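Local coordinates for protein ferritin (Pseudo-nitzschia multiseries, PDB 4IWK) that oxidises ferrous iron with dioxygen and probably keeps it in a soluble, non-toxic store, deposited as ferric hydroxides, at residues 58-62 with 63-67; 115-118 with 119-123; 136-139 with 140-144. One frame throughout, in Å; residues are numbered along the deposited sequence.

Three local contacts of one four-helix-bundle subunit illustrate how the same helical backbone is finished differently according to place. Contacts 1 and 2 lie on the same side of the subunit's centre and touch: Phe59 stacks on Phe120, and Arg63 packs against Ala116 and Val117. Both are largely buried and mostly apolar, but contact 1 closes the end of helix 36-62 with backbone bonds and waters, whereas contact 2 runs through the first turns of helix 115-145. Contact 3 uses that same helix farther along, its centre about 32 Å from that of contact 2. It is only partly buried, and Ser137 and Lys141 bond a neighbouring subunit.

Contact 1 of 3, residues 58-62 with 63-67; sequences DFANK and RNIPI
Ile65 and Ile67 both meet the methyl of Ala60 where helix 36-62 ends. Ile65 brings its CB to 3.7 Å from Ala60 CB, while Ile67 lays both atoms of its longer branch against the same methyl, with Ile67 CD1 3.6 Å from Ala60 CB; a bend at chi2 of Ile67 (-63°) folds that branch back onto it. Leu6 and Phe9 of helix 3-32 cover Ile65, and Ile28 of a neighbouring subunit packs on Ile67, so this side is tight. Next to it Arg63 runs alongside Phe59, its CG 3.8 Å from Phe59 CZ, before two bends in its chain carry the guanidinium to a salt bridge with Asp114.

The backbone makes the turn as a Schellman motif: Ile65 N bonds Ala60 O at 2.8 Å, and Asn64 N reaches Asn61 O at 3.3 Å from above the carbonyl plane. Asn64, with phi at 58°, is the C-prime residue. Arg63 N bonds Phe59 O at 2.8 Å.

A water joins Asn61 OD1 to Ile65 O, serving two polar atoms of buried residues. The opposite character appears around exposed Asn64, whose ND2 gives a hydrogen bond to a water at 2.9 Å. Lys62 NZ hydrogen-bonds Asn130 of a neighbouring subunit. The carbonyls of Phe59, Ala60 and Asn61 are thus met by the amides of Arg63, Ile65 and Asn64, which lets the helix stop beside an apolar core with those groups satisfied.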
loop_
_atom_site.group_PDB
_atom_site.type_symbol
_atom_site.label_atom_id
_atom_site.label_comp_id
_atom_site.label_asym_id
_atom_site.label_seq_id
_atom_site.Cartn_x
_atom_site.Cartn_y
_atom_site.Cartn_z
ATOM N N ASP A 58 -16.351 13.869 41.579
ATOM C CA ASP A 58 -15.029 14.396 41.073
ATOM C C ASP A 58 -15.047 15.938 41.196
ATOM O O ASP A 58 -14.107 16.498 41.716
ATOM C CB ASP A 58 -14.869 13.984 39.603
ATOM C CG ASP A 58 -13.522 14.404 39.054
ATOM O OD1 ASP A 58 -12.512 14.360 39.770
ATOM O OD2 ASP A 58 -13.518 14.872 37.940
ATOM N N PHE A 59 -16.164 16.580 40.766
ATOM C CA PHE A 59 -16.156 18.072 40.859
ATOM C C PHE A 59 -16.159 18.490 42.313
ATOM O O PHE A 59 -15.407 19.428 42.705
ATOM C CB PHE A 59 -17.425 18.645 40.179
ATOM C CG PHE A 59 -17.487 20.115 40.244
ATOM C CD1 PHE A 59 -16.827 20.875 39.281
ATOM C CD2 PHE A 59 -18.185 20.709 41.271
ATOM C CE1 PHE A 59 -16.889 22.267 39.348
ATOM C CE2 PHE A 59 -18.276 22.131 41.349
ATOM C CZ PHE A 59 -17.598 22.891 40.354
ATOM N N ALA A 60 -16.893 17.804 43.174
ATOM C CA ALA A 60 -16.917 18.179 44.623
ATOM C C ALA A 60 -15.530 18.072 45.206
ATOM O O ALA A 60 -15.073 18.986 45.939
ATOM C CB ALA A 60 -17.901 17.330 45.441
ATOM N N ASN A 61 -14.791 16.992 44.866
ATOM C CA ASN A 61 -13.416 16.833 45.371
ATOM C C ASN A 61 -12.566 18.026 44.959
ATOM O O ASN A 61 -11.835 18.602 45.777
ATOM C CB ASN A 61 -12.717 15.528 44.836
ATOM C CG ASN A 61 -13.342 14.205 45.438
ATOM O OD1 ASN A 61 -14.073 14.240 46.445
ATOM N ND2 ASN A 61 -13.161 13.100 44.728
ATOM N N LYS A 62 -12.675 18.411 43.685
ATOM C CA LYS A 62 -11.825 19.506 43.133
ATOM C C LYS A 62 -12.241 20.800 43.781
ATOM O O LYS A 62 -11.318 21.649 44.017
ATOM C CB LYS A 62 -12.019 19.602 41.596
ATOM C CG LYS A 62 -11.325 18.435 40.899
ATOM C CD LYS A 62 -11.340 18.457 39.393
ATOM C CE LYS A 62 -12.701 18.532 38.797
ATOM N NZ LYS A 62 -12.406 18.499 37.310
ATOM N N ARG A 63 -13.537 21.000 44.101
ATOM C CA ARG A 63 -14.005 22.289 44.622
ATOM C C ARG A 63 -13.991 22.324 46.149
ATOM O O ARG A 63 -14.600 23.185 46.746
ATOM C CB ARG A 63 -15.392 22.611 44.005
ATOM C CG ARG A 63 -15.369 24.024 43.281
ATOM C CD ARG A 63 -15.093 25.172 44.240
ATOM N NE ARG A 63 -16.251 25.233 45.082
ATOM C CZ ARG A 63 -17.379 25.845 44.748
ATOM N NH1 ARG A 63 -17.316 26.583 43.655
ATOM N NH2 ARG A 63 -18.483 25.783 45.588
ATOM N N ASN A 64 -13.406 21.289 46.776
ATOM C CA ASN A 64 -13.431 21.208 48.245
ATOM C C ASN A 64 -14.795 21.198 48.834
ATOM O O ASN A 64 -15.043 21.718 49.932
ATOM C CB ASN A 64 -12.437 22.244 48.905
ATOM C CG ASN A 64 -11.096 22.209 48.249
ATOM O OD1 ASN A 64 -10.724 23.217 47.573
ATOM N ND2 ASN A 64 -10.428 21.072 48.239
ATOM N N ILE A 65 -15.722 20.485 48.191
ATOM C CA ILE A 65 -17.050 20.273 48.722
ATOM C C ILE A 65 -16.957 18.861 49.380
ATOM O O ILE A 65 -16.809 17.886 48.684
ATOM C CB ILE A 65 -18.112 20.327 47.606
ATOM C CG1 ILE A 65 -18.199 21.782 47.033
ATOM C CG2 ILE A 65 -19.491 19.875 48.141
ATOM C CD1 ILE A 65 -19.076 21.901 45.766
ATOM N N PRO A 66 -17.133 18.751 50.671
ATOM C CA PRO A 66 -16.826 17.426 51.246
ATOM C C PRO A 66 -17.986 16.465 50.914
ATOM O O PRO A 66 -19.155 16.829 50.986
ATOM C CB PRO A 66 -16.758 17.728 52.762
ATOM C CG PRO A 66 -16.533 19.201 52.877
ATOM C CD PRO A 66 -17.261 19.824 51.702
ATOM N N ILE A 67 -17.678 15.252 50.513
ATOM C CA ILE A 67 -18.688 14.294 50.154
ATOM C C ILE A 67 -18.739 13.263 51.293
ATOM O O ILE A 67 -17.679 12.769 51.620
ATOM C CB ILE A 67 -18.312 13.552 48.821
ATOM C CG1 ILE A 67 -18.427 14.519 47.619
ATOM C CG2 ILE A 67 -19.241 12.376 48.562
ATOM C CD1 ILE A 67 -19.862 15.061 47.366
HETATM O O HOH W 1 -14.959 15.887 48.596
HETATM O O HOH W 2 -8.753 23.194 45.376
HETATM O O HOH W 3 -9.222 20.363 45.671
#

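Contact 2 of 3, residues 115-118 with 119-123; sequences FAVM and AFLNP
Met118 O draws two backbone donors at once, Leu121 N and Asn122 N, each 3.3 Å from Met118 O and each a weak bond. The doubling comes just before Pro123, whose nitrogen has no bond to the preceding turn and where the helix is kinked. Upstream the pattern is regular: Phe120 N meets Ala116 O at 2.9 Å with an N-H...O angle of 159°, and Leu121 N has its main bond to Val117 O at 3.0 Å, the one to Met118 O being a weak second.

Side chains add a hydrophobic flank. Val117 and Leu121 lie side by side and point the same way, Val117 CG1 4.1 Å from Leu121 CD1, while Leu121 CG rests 3.3 Å from Val117 O. Val117 holds CG1 anti to its amide nitrogen (chi1 170°), which sets that methyl next to its neighbour one turn on. Ala109 and Ala106 of helix 84-111 receive this pair, and Phe56 meets the ring of Phe120 edge-to-face. Ala119 packs on Asn122 of one neighbouring subunit and Asn122 on Ala119 of another; the same pair recurs from subunit to subunit, consistent with grouping round a rotation axis. One flank against helices 84-111 and 36-62 of the same chain, another against neighbouring subunits, place these residues as the early turns of a helix of the ferritin four-helix bundle, kinked at Pro123.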
loop_
_atom_site.group_PDB
_atom_site.type_symbol
_atom_site.label_atom_id
_atom_site.label_comp_id
_atom_site.label_asym_id
_atom_site.label_seq_id
_atom_site.Cartn_x
_atom_site.Cartn_y
_atom_site.Cartn_z
ATOM N N PHE A 115 -20.930 30.808 40.732
ATOM C CA PHE A 115 -20.896 30.761 39.264
ATOM C C PHE A 115 -20.302 29.449 38.767
ATOM O O PHE A 115 -20.700 28.935 37.725
ATOM C CB PHE A 115 -20.134 31.981 38.708
ATOM C CG PHE A 115 -20.863 33.268 38.997
ATOM C CD1 PHE A 115 -22.002 33.644 38.306
ATOM C CD2 PHE A 115 -20.390 34.134 40.002
ATOM C CE1 PHE A 115 -22.696 34.828 38.661
ATOM C CE2 PHE A 115 -21.054 35.329 40.326
ATOM C CZ PHE A 115 -22.218 35.664 39.657
ATOM N N ALA A 116 -19.281 28.950 39.499
ATOM C CA ALA A 116 -18.674 27.698 39.017
ATOM C C ALA A 116 -19.644 26.537 39.141
ATOM O O ALA A 116 -19.671 25.722 38.222
ATOM C CB ALA A 116 -17.376 27.382 39.839
ATOM N N VAL A 117 -20.352 26.399 40.278
ATOM C CA VAL A 117 -21.318 25.327 40.402
ATOM C C VAL A 117 -22.410 25.514 39.316
ATOM O O VAL A 117 -22.739 24.533 38.629
ATOM C CB VAL A 117 -21.945 25.215 41.828
ATOM C CG1 VAL A 117 -23.111 24.242 41.776
ATOM C CG2 VAL A 117 -20.825 24.686 42.764
ATOM N N MET A 118 -22.886 26.732 39.073
ATOM C CA MET A 118 -23.938 26.833 38.051
ATOM C C MET A 118 -23.431 26.437 36.694
ATOM O O MET A 118 -24.154 25.850 35.898
ATOM C CB MET A 118 -24.450 28.292 37.942
ATOM C CG MET A 118 -25.291 28.563 39.199
ATOM S SD MET A 118 -26.114 30.201 39.108
ATOM C CE MET A 118 -24.666 31.197 39.514
ATOM N N ALA A 119 -22.189 26.814 36.369
ATOM C CA ALA A 119 -21.621 26.419 35.067
ATOM C C ALA A 119 -21.422 24.876 34.939
ATOM O O ALA A 119 -21.720 24.257 33.913
ATOM C CB ALA A 119 -20.255 27.087 34.865
ATOM N N PHE A 120 -20.998 24.260 36.081
ATOM C CA PHE A 120 -20.894 22.809 36.040
ATOM C C PHE A 120 -22.230 22.116 35.748
ATOM O O PHE A 120 -22.248 21.094 35.124
ATOM C CB PHE A 120 -20.333 22.370 37.435
ATOM C CG PHE A 120 -20.269 20.850 37.608
ATOM C CD1 PHE A 120 -19.314 20.119 36.938
ATOM C CD2 PHE A 120 -21.202 20.217 38.414
ATOM C CE1 PHE A 120 -19.237 18.688 37.070
ATOM C CE2 PHE A 120 -21.151 18.787 38.532
ATOM C CZ PHE A 120 -20.180 18.054 37.857
ATOM N N LEU A 121 -23.316 22.671 36.317
ATOM C CA LEU A 121 -24.632 22.045 36.195
ATOM C C LEU A 121 -25.216 22.180 34.787
ATOM O O LEU A 121 -26.062 21.354 34.373
ATOM C CB LEU A 121 -25.626 22.628 37.210
ATOM C CG LEU A 121 -25.263 22.474 38.691
ATOM C CD1 LEU A 121 -26.307 23.127 39.550
ATOM C CD2 LEU A 121 -25.264 20.936 38.951
ATOM N N ASN A 122 -24.800 23.186 34.022
ATOM C CA ASN A 122 -25.485 23.408 32.736
ATOM C C ASN A 122 -25.641 22.226 31.813
ATOM O O ASN A 122 -26.763 21.948 31.325
ATOM C CB ASN A 122 -24.834 24.657 32.043
ATOM C CG ASN A 122 -25.276 25.923 32.644
ATOM O OD1 ASN A 122 -24.532 26.937 32.479
ATOM N ND2 ASN A 122 -26.292 25.950 33.384
ATOM N N PRO A 123 -24.615 21.413 31.584
ATOM C CA PRO A 123 -24.828 20.263 30.680
ATOM C C PRO A 123 -25.726 19.233 31.290
ATOM O O PRO A 123 -26.398 18.513 30.526
ATOM C CB PRO A 123 -23.414 19.647 30.514
ATOM C CG PRO A 123 -22.460 20.643 31.137
ATOM C CD PRO A 123 -23.189 21.765 31.808
#

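Contact 3 of 3, residues 136-139 with 140-144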
loop_
_atom_site.group_PDB
_atom_site.type_symbol
_atom_site.label_atom_id
_atom_site.label_comp_id
_atom_site.label_asym_id
_atom_site.label_seq_id
_atom_site.Cartn_x
_atom_site.Cartn_y
_atom_site.Cartn_z
ATOM N N GLY A 136 -40.367 9.945 27.949
ATOM C CA GLY A 136 -41.772 10.237 27.738
ATOM C C GLY A 136 -42.158 9.650 26.381
ATOM O O GLY A 136 -43.275 9.132 26.245
ATOM N N SER A 137 -41.287 9.697 25.371
ATOM C CA SER A 137 -41.661 9.190 24.047
ATOM C C SER A 137 -41.733 7.648 24.066
ATOM O O SER A 137 -42.636 7.059 23.485
ATOM C CB SER A 137 -40.594 9.628 23.016
ATOM O OG SER A 137 -40.778 8.967 21.790
ATOM N N ILE A 138 -40.802 6.998 24.751
ATOM C CA ILE A 138 -40.903 5.534 24.856
ATOM C C ILE A 138 -42.183 5.103 25.597
ATOM O O ILE A 138 -42.898 4.138 25.133
ATOM C CB ILE A 138 -39.615 4.948 25.589
ATOM C CG1 ILE A 138 -38.399 5.149 24.708
ATOM C CG2 ILE A 138 -39.892 3.446 25.900
ATOM C CD1 ILE A 138 -37.025 4.937 25.420
ATOM N N LEU A 139 -42.470 5.775 26.719
ATOM C CA LEU A 139 -43.693 5.518 27.505
ATOM C C LEU A 139 -44.903 5.650 26.534
ATOM O O LEU A 139 -45.829 4.832 26.548
ATOM C CB LEU A 139 -43.813 6.459 28.685
ATOM C CG LEU A 139 -45.090 6.333 29.474
ATOM C CD1 LEU A 139 -45.133 4.894 30.043
ATOM C CD2 LEU A 139 -45.040 7.373 30.654
ATOM N N ALA A 140 -44.895 6.689 25.667
ATOM C CA ALA A 140 -46.049 6.878 24.795
ATOM C C ALA A 140 -46.158 5.696 23.820
ATOM O O ALA A 140 -47.282 5.220 23.527
ATOM C CB ALA A 140 -45.899 8.214 23.979
ATOM N N LYS A 141 -45.040 5.277 23.244
ATOM C CA LYS A 141 -45.091 4.130 22.310
ATOM C C LYS A 141 -45.529 2.826 23.042
ATOM O O LYS A 141 -46.335 2.013 22.545
ATOM C CB LYS A 141 -43.690 3.922 21.722
ATOM C CG LYS A 141 -43.244 5.076 20.777
ATOM C CD LYS A 141 -41.748 4.820 20.524
ATOM C CE LYS A 141 -41.035 5.876 19.679
ATOM N NZ LYS A 141 -41.731 7.194 19.941
ATOM N N VAL A 142 -44.991 2.626 24.236
ATOM C CA VAL A 142 -45.389 1.435 25.014
ATOM C C VAL A 142 -46.851 1.412 25.291
ATOM O O VAL A 142 -47.511 0.352 25.152
ATOM C CB VAL A 142 -44.617 1.427 26.340
ATOM C CG1 VAL A 142 -45.197 0.392 27.330
ATOM C CG2 VAL A 142 -43.153 1.111 26.063
ATOM N N THR A 143 -47.382 2.533 25.724
ATOM C CA THR A 143 -48.764 2.611 26.056
ATOM C C THR A 143 -49.640 2.372 24.828
ATOM O O THR A 143 -50.629 1.603 24.949
ATOM C CB THR A 143 -49.096 3.946 26.752
ATOM O OG1 THR A 143 -48.331 3.987 27.985
ATOM C CG2 THR A 143 -50.590 4.014 27.054
ATOM N N ASP A 144 -49.275 2.879 23.644
ATOM C CA ASP A 144 -50.123 2.657 22.483
ATOM C C ASP A 144 -50.016 1.190 21.968
ATOM O O ASP A 144 -51.070 0.551 21.668
ATOM C CB ASP A 144 -49.597 3.663 21.405
ATOM C CG ASP A 144 -50.525 3.871 20.270
ATOM O OD1 ASP A 144 -51.725 3.445 20.363
ATOM O OD2 ASP A 144 -50.097 4.542 19.282
#
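Four successive i to i+4 bonds carry the backbone straight through this part of helix 115-145, the shortest joining Val142 N to Ile138 O at 2.7 Å with an N-H...O angle of 167°. One turn apart on the polar side, Lys141 reaches back to Ser137: NZ donates to Ser137 OG at 2.7 Å. The lysine chain passes close over the backbone on its way, with Lys141 CG 3.4 Å from Ser137 O, and then bends at its last torsion (chi4 30°) to bring the ammonium group to the hydroxyl. Both ends are also held by a neighbouring subunit, whose Glu36 forms a salt bridge with Lys141 and a hydrogen bond with Ser137. A leucine in place of Lys141 would probably leave that Glu36 carboxylate without its countercharge and Ser137 OG without the ammonium donor.

Two apolar or mixed pairs occupy the other faces. Ile138 and Val142 are set obliquely to each other, CG2 of Ile138 lying 4.0 Å from CG2 of Val142. Leu139 and Thr143 run side by side, Leu139 CD1 3.9 Å from Thr143 OG1; the threonine oxygen also sits 3.0 Å from Leu139 O, close to a carbonyl already bonded to Thr143 N. Trp88 of helix 84-111 covers Ile138 and Leu139, and the side chain of Ile138 is about 7 Å from a bound iron. All this is consistent with a bundle helix of a 24-subunit ferritin, which lines its own subunit on one face and a subunit interface on another.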